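Local coordinates for probable hydrolase (Pseudomonas aeruginosa, PDB 3OM8), which probably hydrolyses an ester or lactone bond as an alpha/beta hydrolase, with 3-oxoadipate enol-lactone a possible but unproven substrate, at residues H96-S101 and Q254-A259; T211-G216 and E228-S233. One frame throughout, in Å; residues are numbered along the deposited sequence.

Contact 1: residues H96-S101 and Q254-A259; sequences HFLGLS and QAFEGA. With EDO (1,2-ethanediol), chain F.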
loop_
_atom_site.group_PDB
_atom_site.type_symbol
_atom_site.label_atom_id
_atom_site.label_comp_id
_atom_site.label_asym_id
_atom_site.label_seq_id
_atom_site.Cartn_x
_atom_site.Cartn_y
_atom_site.Cartn_z
ATOM N N HIS B 96 -1.043 -22.357 8.542
ATOM C CA HIS B 96 -0.908 -21.067 7.888
ATOM C C HIS B 96 -0.070 -21.300 6.644
ATOM O O HIS B 96 0.776 -22.185 6.628
ATOM C CB HIS B 96 -0.208 -20.051 8.795
ATOM C CG HIS B 96 -0.997 -19.677 10.008
ATOM N ND1 HIS B 96 -2.249 -19.108 9.931
ATOM C CD2 HIS B 96 -0.703 -19.770 11.327
ATOM C CE1 HIS B 96 -2.700 -18.877 11.153
ATOM N NE2 HIS B 96 -1.780 -19.267 12.017
ATOM N N PHE B 97 -0.292 -20.497 5.613
ATOM C CA PHE B 97 0.439 -20.643 4.376
ATOM C C PHE B 97 1.031 -19.321 3.941
ATOM O O PHE B 97 0.320 -18.334 3.828
ATOM C CB PHE B 97 -0.480 -21.182 3.273
ATOM C CG PHE B 97 0.247 -21.543 1.990
ATOM C CD1 PHE B 97 0.692 -22.833 1.767
ATOM C CD2 PHE B 97 0.485 -20.583 1.014
ATOM C CE1 PHE B 97 1.363 -23.155 0.597
ATOM C CE2 PHE B 97 1.147 -20.901 -0.152
ATOM C CZ PHE B 97 1.587 -22.183 -0.362
ATOM N N LEU B 98 2.338 -19.314 3.688
ATOM C CA LEU B 98 3.001 -18.173 3.067
ATOM C C LEU B 98 3.691 -18.601 1.767
ATOM O O LEU B 98 4.596 -19.439 1.786
ATOM C CB LEU B 98 4.028 -17.563 4.021
ATOM C CG LEU B 98 5.097 -16.642 3.431
ATOM C CD1 LEU B 98 4.503 -15.629 2.475
ATOM C CD2 LEU B 98 5.821 -15.933 4.558
ATOM N N GLY B 99 3.273 -18.015 0.648
ATOM C CA GLY B 99 3.846 -18.345 -0.648
ATOM C C GLY B 99 4.333 -17.099 -1.353
ATOM O O GLY B 99 3.627 -16.093 -1.394
ATOM N N LEU B 100 5.546 -17.156 -1.891
ATOM C CA LEU B 100 6.095 -16.039 -2.645
ATOM C C LEU B 100 6.118 -16.353 -4.147
ATOM O O LEU B 100 6.598 -17.408 -4.563
ATOM C CB LEU B 100 7.495 -15.680 -2.142
ATOM C CG LEU B 100 8.125 -14.403 -2.710
ATOM C CD1 LEU B 100 8.769 -13.578 -1.601
ATOM C CD2 LEU B 100 9.139 -14.727 -3.770
ATOM N N SER B 101 5.583 -15.438 -4.950
ATOM C CA SER B 101 5.494 -15.629 -6.394
ATOM C C SER B 101 4.709 -16.901 -6.765
ATOM O O SER B 101 3.520 -17.007 -6.438
ATOM C CB SER B 101 6.888 -15.635 -7.023
ATOM O OG SER B 101 6.826 -15.131 -8.339
ATOM N N GLN B 254 13.329 -7.277 7.801
ATOM C CA GLN B 254 12.651 -6.805 9.018
ATOM C C GLN B 254 11.197 -6.416 8.732
ATOM O O GLN B 254 10.280 -6.896 9.399
ATOM C CB GLN B 254 13.403 -5.658 9.713
ATOM C CG GLN B 254 13.022 -5.527 11.192
ATOM C CD GLN B 254 13.551 -4.256 11.885
ATOM O OE1 GLN B 254 13.176 -3.132 11.537
ATOM N NE2 GLN B 254 14.402 -4.446 12.892
ATOM N N ALA B 255 10.982 -5.566 7.732
ATOM C CA ALA B 255 9.619 -5.182 7.363
ATOM C C ALA B 255 8.790 -6.397 6.966
ATOM O O ALA B 255 7.603 -6.483 7.287
ATOM C CB ALA B 255 9.633 -4.156 6.235
ATOM N N PHE B 256 9.425 -7.332 6.267
ATOM C CA PHE B 256 8.745 -8.515 5.734
ATOM C C PHE B 256 8.340 -9.466 6.851
ATOM O O PHE B 256 7.200 -9.903 6.914
ATOM C CB PHE B 256 9.657 -9.240 4.732
ATOM C CG PHE B 256 9.005 -10.418 4.048
ATOM C CD1 PHE B 256 8.499 -10.293 2.766
ATOM C CD2 PHE B 256 8.903 -11.649 4.691
ATOM C CE1 PHE B 256 7.908 -11.380 2.128
ATOM C CE2 PHE B 256 8.306 -12.736 4.061
ATOM C CZ PHE B 256 7.812 -12.602 2.777
ATOM N N GLU B 257 9.285 -9.799 7.722
ATOM C CA GLU B 257 8.997 -10.645 8.875
ATOM C C GLU B 257 7.996 -9.956 9.819
ATOM O O GLU B 257 7.095 -10.595 10.376
ATOM C CB GLU B 257 10.293 -10.971 9.619
ATOM C CG GLU B 257 11.278 -11.787 8.798
ATOM C CD GLU B 257 12.685 -11.789 9.379
ATOM O OE1 GLU B 257 12.844 -11.569 10.597
ATOM O OE2 GLU B 257 13.642 -12.010 8.608
ATOM N N GLY B 258 8.166 -8.647 9.999
ATOM C CA GLY B 258 7.267 -7.883 10.841
ATOM C C GLY B 258 5.850 -7.981 10.319
ATOM O O GLY B 258 4.918 -8.292 11.072
ATOM N N ALA B 259 5.699 -7.727 9.022
ATOM C CA ALA B 259 4.400 -7.764 8.367
ATOM C C ALA B 259 3.745 -9.119 8.537
ATOM O O ALA B 259 2.564 -9.203 8.877
ATOM C CB ALA B 259 4.539 -7.436 6.897
HETATM C C1 EDO F . 5.781 -16.989 -11.189
HETATM O O1 EDO F . 6.105 -15.874 -12.040
HETATM C C2 EDO F . 7.055 -17.755 -10.815
HETATM O O2 EDO F . 7.520 -17.552 -9.461
#
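Phe256 reaches from helix 253-264 toward strand 95-100 and presents the far end of its ring to two leucines, a small example of how an aromatic side chain can span the distance between a helix and a sheet. Its CE2 lies 4.1 Å from CD2 of Leu98, and the other meta carbon, CE1, stands 4.4 Å from CD1 of Leu100. Both methyls meet the ring obliquely. The two leucines, two positions apart in the strand, extend from the same side of the sheet, and Leu98 and Phe256 approach from opposite directions. A chi1 of -176° sets CG opposite the backbone N of Phe256 and swings the ring out from the helix; the backbones remain well apart, the nearest CA pair, Leu98 and Glu257, being separated by 11.2 Å. The contact is buried but modest, 108 Å² in all, and wholly apolar.

Just beyond the leucines, Ser101 follows the strand with a positive phi (58°), which with the Gly99-Ser101-Gly103 pattern is consistent with a nucleophile elbow. The charge-relay geometry with His246 and Asp219 makes a catalytic triad probable. Ser101 OG is hydrogen-bonded to O2 of a 1,2-ethanediol at 2.8 Å; this molecule, probably from the crystallisation liquor, is also bound by Leu102 N and Ile36 N. Trp43 and Asn249 each pack against both Leu100 and Phe256. Strand 95-100 itself runs between parallel strands 29-33 and 118-124, where Leu98 touches Leu32 on one side and Val122 on the other, while helix 253-264 lies over this face of the sheet.

Contact 2: residues T211-G216 and E228-S233; sequences TLVIAG and ELIAAS
Apolar contacts join Val213 of strand 211-216 to Ile230 and Ala231 of helix 224-233, and one methyl does nearly all the work. CG2 of Val213 meets CG2 of Ile230 at 3.8 Å and CB of Ala231 at 4.1 Å, so a single branch touches two consecutive helical residues. Because CG1 is the branch anti to the backbone N (chi1 -180°), CG2 lies beside that N and anti to the carbonyl carbon. On the helix, Ile230 uses its own short branch, and the two side chains cross obliquely. The backbones come close at Ala231, whose CA is 6.1 Å from that of Val213, as a small side chain at this place would allow.

Within the helical segment the polar bonds are local. Besides the backbone bond from Ala232 N to Glu228 O, Ser233 OG donates to Leu229 O at 2.6 Å, with a C=O...OG angle of 159° and the hydroxyl oxygen tilted 21° from the carbonyl plane. The side chain thereby folds back and takes up the carbonyl of Leu229, one turn back.

Leu239 of strand 238-242 touches both Val213 and Ala231, while Leu123 of strand 118-124 packs on Ile230. Strand 211-216, helix 224-233 and parallel strand 238-242 form a beta-alpha-beta crossover, the repeating element of the alpha/beta hydrolase sheet, with the helix packed against both its strands, this contact being the one to the first.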
loop_
_atom_site.group_PDB
_atom_site.type_symbol
_atom_site.label_atom_id
_atom_site.label_comp_id
_atom_site.label_asym_id
_atom_site.label_seq_id
_atom_site.Cartn_x
_atom_site.Cartn_y
_atom_site.Cartn_z
ATOM N N THR B 211 -6.411 -12.823 4.552
ATOM C CA THR B 211 -5.319 -12.726 3.608
ATOM C C THR B 211 -4.492 -11.456 3.760
ATOM O O THR B 211 -5.033 -10.359 3.765
ATOM C CB THR B 211 -5.861 -12.765 2.172
ATOM O OG1 THR B 211 -6.652 -13.946 1.992
ATOM C CG2 THR B 211 -4.719 -12.751 1.180
ATOM N N LEU B 212 -3.177 -11.615 3.864
ATOM C CA LEU B 212 -2.248 -10.496 3.750
ATOM C C LEU B 212 -1.521 -10.580 2.407
ATOM O O LEU B 212 -1.002 -11.634 2.047
ATOM C CB LEU B 212 -1.219 -10.529 4.877
ATOM C CG LEU B 212 -0.038 -9.572 4.717
ATOM C CD1 LEU B 212 -0.521 -8.117 4.781
ATOM C CD2 LEU B 212 1.020 -9.815 5.793
ATOM N N VAL B 213 -1.487 -9.471 1.675
ATOM C CA VAL B 213 -0.754 -9.394 0.419
ATOM C C VAL B 213 0.440 -8.452 0.546
ATOM O O VAL B 213 0.277 -7.280 0.895
ATOM C CB VAL B 213 -1.637 -8.869 -0.717
ATOM C CG1 VAL B 213 -0.840 -8.806 -2.013
ATOM C CG2 VAL B 213 -2.863 -9.729 -0.884
ATOM N N ILE B 214 1.632 -8.970 0.267
ATOM C CA ILE B 214 2.851 -8.168 0.223
ATOM C C ILE B 214 3.246 -7.944 -1.232
ATOM O O ILE B 214 3.285 -8.896 -2.020
ATOM C CB ILE B 214 3.993 -8.863 0.982
ATOM C CG1 ILE B 214 3.564 -9.138 2.428
ATOM C CG2 ILE B 214 5.265 -8.021 0.935
ATOM C CD1 ILE B 214 4.581 -9.873 3.247
ATOM N N ALA B 215 3.513 -6.694 -1.600
ATOM C CA ALA B 215 3.877 -6.364 -2.979
ATOM C C ALA B 215 5.128 -5.498 -3.036
ATOM O O ALA B 215 5.446 -4.801 -2.077
ATOM C CB ALA B 215 2.726 -5.677 -3.698
ATOM N N GLY B 216 5.841 -5.562 -4.155
ATOM C CA GLY B 216 7.047 -4.780 -4.344
ATOM C C GLY B 216 6.748 -3.668 -5.322
ATOM O O GLY B 216 6.227 -3.915 -6.402
ATOM N N GLU B 228 -2.205 -5.577 -5.680
ATOM C CA GLU B 228 -3.277 -4.654 -5.288
ATOM C C GLU B 228 -4.607 -5.217 -5.750
ATOM O O GLU B 228 -5.598 -5.128 -5.034
ATOM C CB GLU B 228 -3.076 -3.259 -5.878
ATOM C CG GLU B 228 -1.813 -2.576 -5.406
ATOM C CD GLU B 228 -1.503 -1.314 -6.185
ATOM O OE1 GLU B 228 -0.492 -0.651 -5.865
ATOM O OE2 GLU B 228 -2.265 -0.982 -7.117
ATOM N N LEU B 229 -4.619 -5.804 -6.946
ATOM C CA LEU B 229 -5.843 -6.375 -7.487
ATOM C C LEU B 229 -6.311 -7.531 -6.616
ATOM O O LEU B 229 -7.505 -7.722 -6.423
ATOM C CB LEU B 229 -5.639 -6.856 -8.925
ATOM C CG LEU B 229 -6.837 -7.597 -9.532
ATOM C CD1 LEU B 229 -8.052 -6.668 -9.559
ATOM C CD2 LEU B 229 -6.537 -8.151 -10.940
ATOM N N ILE B 230 -5.362 -8.307 -6.099
ATOM C CA ILE B 230 -5.687 -9.401 -5.194
ATOM C C ILE B 230 -6.274 -8.892 -3.874
ATOM O O ILE B 230 -7.336 -9.348 -3.450
ATOM C CB ILE B 230 -4.463 -10.269 -4.886
ATOM C CG1 ILE B 230 -4.031 -11.055 -6.134
ATOM C CG2 ILE B 230 -4.778 -11.226 -3.750
ATOM C CD1 ILE B 230 -2.729 -11.796 -5.961
ATOM N N ALA B 231 -5.572 -7.963 -3.222
ATOM C CA ALA B 231 -6.037 -7.395 -1.959
ATOM C C ALA B 231 -7.425 -6.798 -2.140
ATOM O O ALA B 231 -8.313 -7.031 -1.327
ATOM C CB ALA B 231 -5.053 -6.334 -1.428
ATOM N N ALA B 232 -7.605 -6.050 -3.225
ATOM C CA ALA B 232 -8.875 -5.388 -3.521
ATOM C C ALA B 232 -10.015 -6.369 -3.787
ATOM O O ALA B 232 -11.188 -6.003 -3.716
ATOM C CB ALA B 232 -8.711 -4.453 -4.708
ATOM N N SER B 233 -9.675 -7.613 -4.079
ATOM C CA SER B 233 -10.673 -8.580 -4.523
ATOM C C SER B 233 -11.129 -9.511 -3.406
ATOM O O SER B 233 -12.235 -10.039 -3.447
ATOM C CB SER B 233 -10.133 -9.406 -5.702
ATOM O OG SER B 233 -9.900 -8.596 -6.842
#

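Followed from the N terminus, the chain lays down strand 95-100 near the middle of the sheet, passes through strand 118-124 and a run of five helices, from 134-145 to 185-196, and then enters strand 211-216. Contact 2 closes a short loop there, with 11 residues between its segments. Only later does helix 253-264 return to strand 95-100 and close contact 1, whose 152 intervening residues contain the whole of contact 2. The two loops therefore nest without crossing. Their centres lie about 12 Å apart, and they touch directly where Phe256 CE1 is 3.8 Å from Ile214 CD1. Strand 211-216 thus carries helix 224-233 on one face and helix 253-264 on the other.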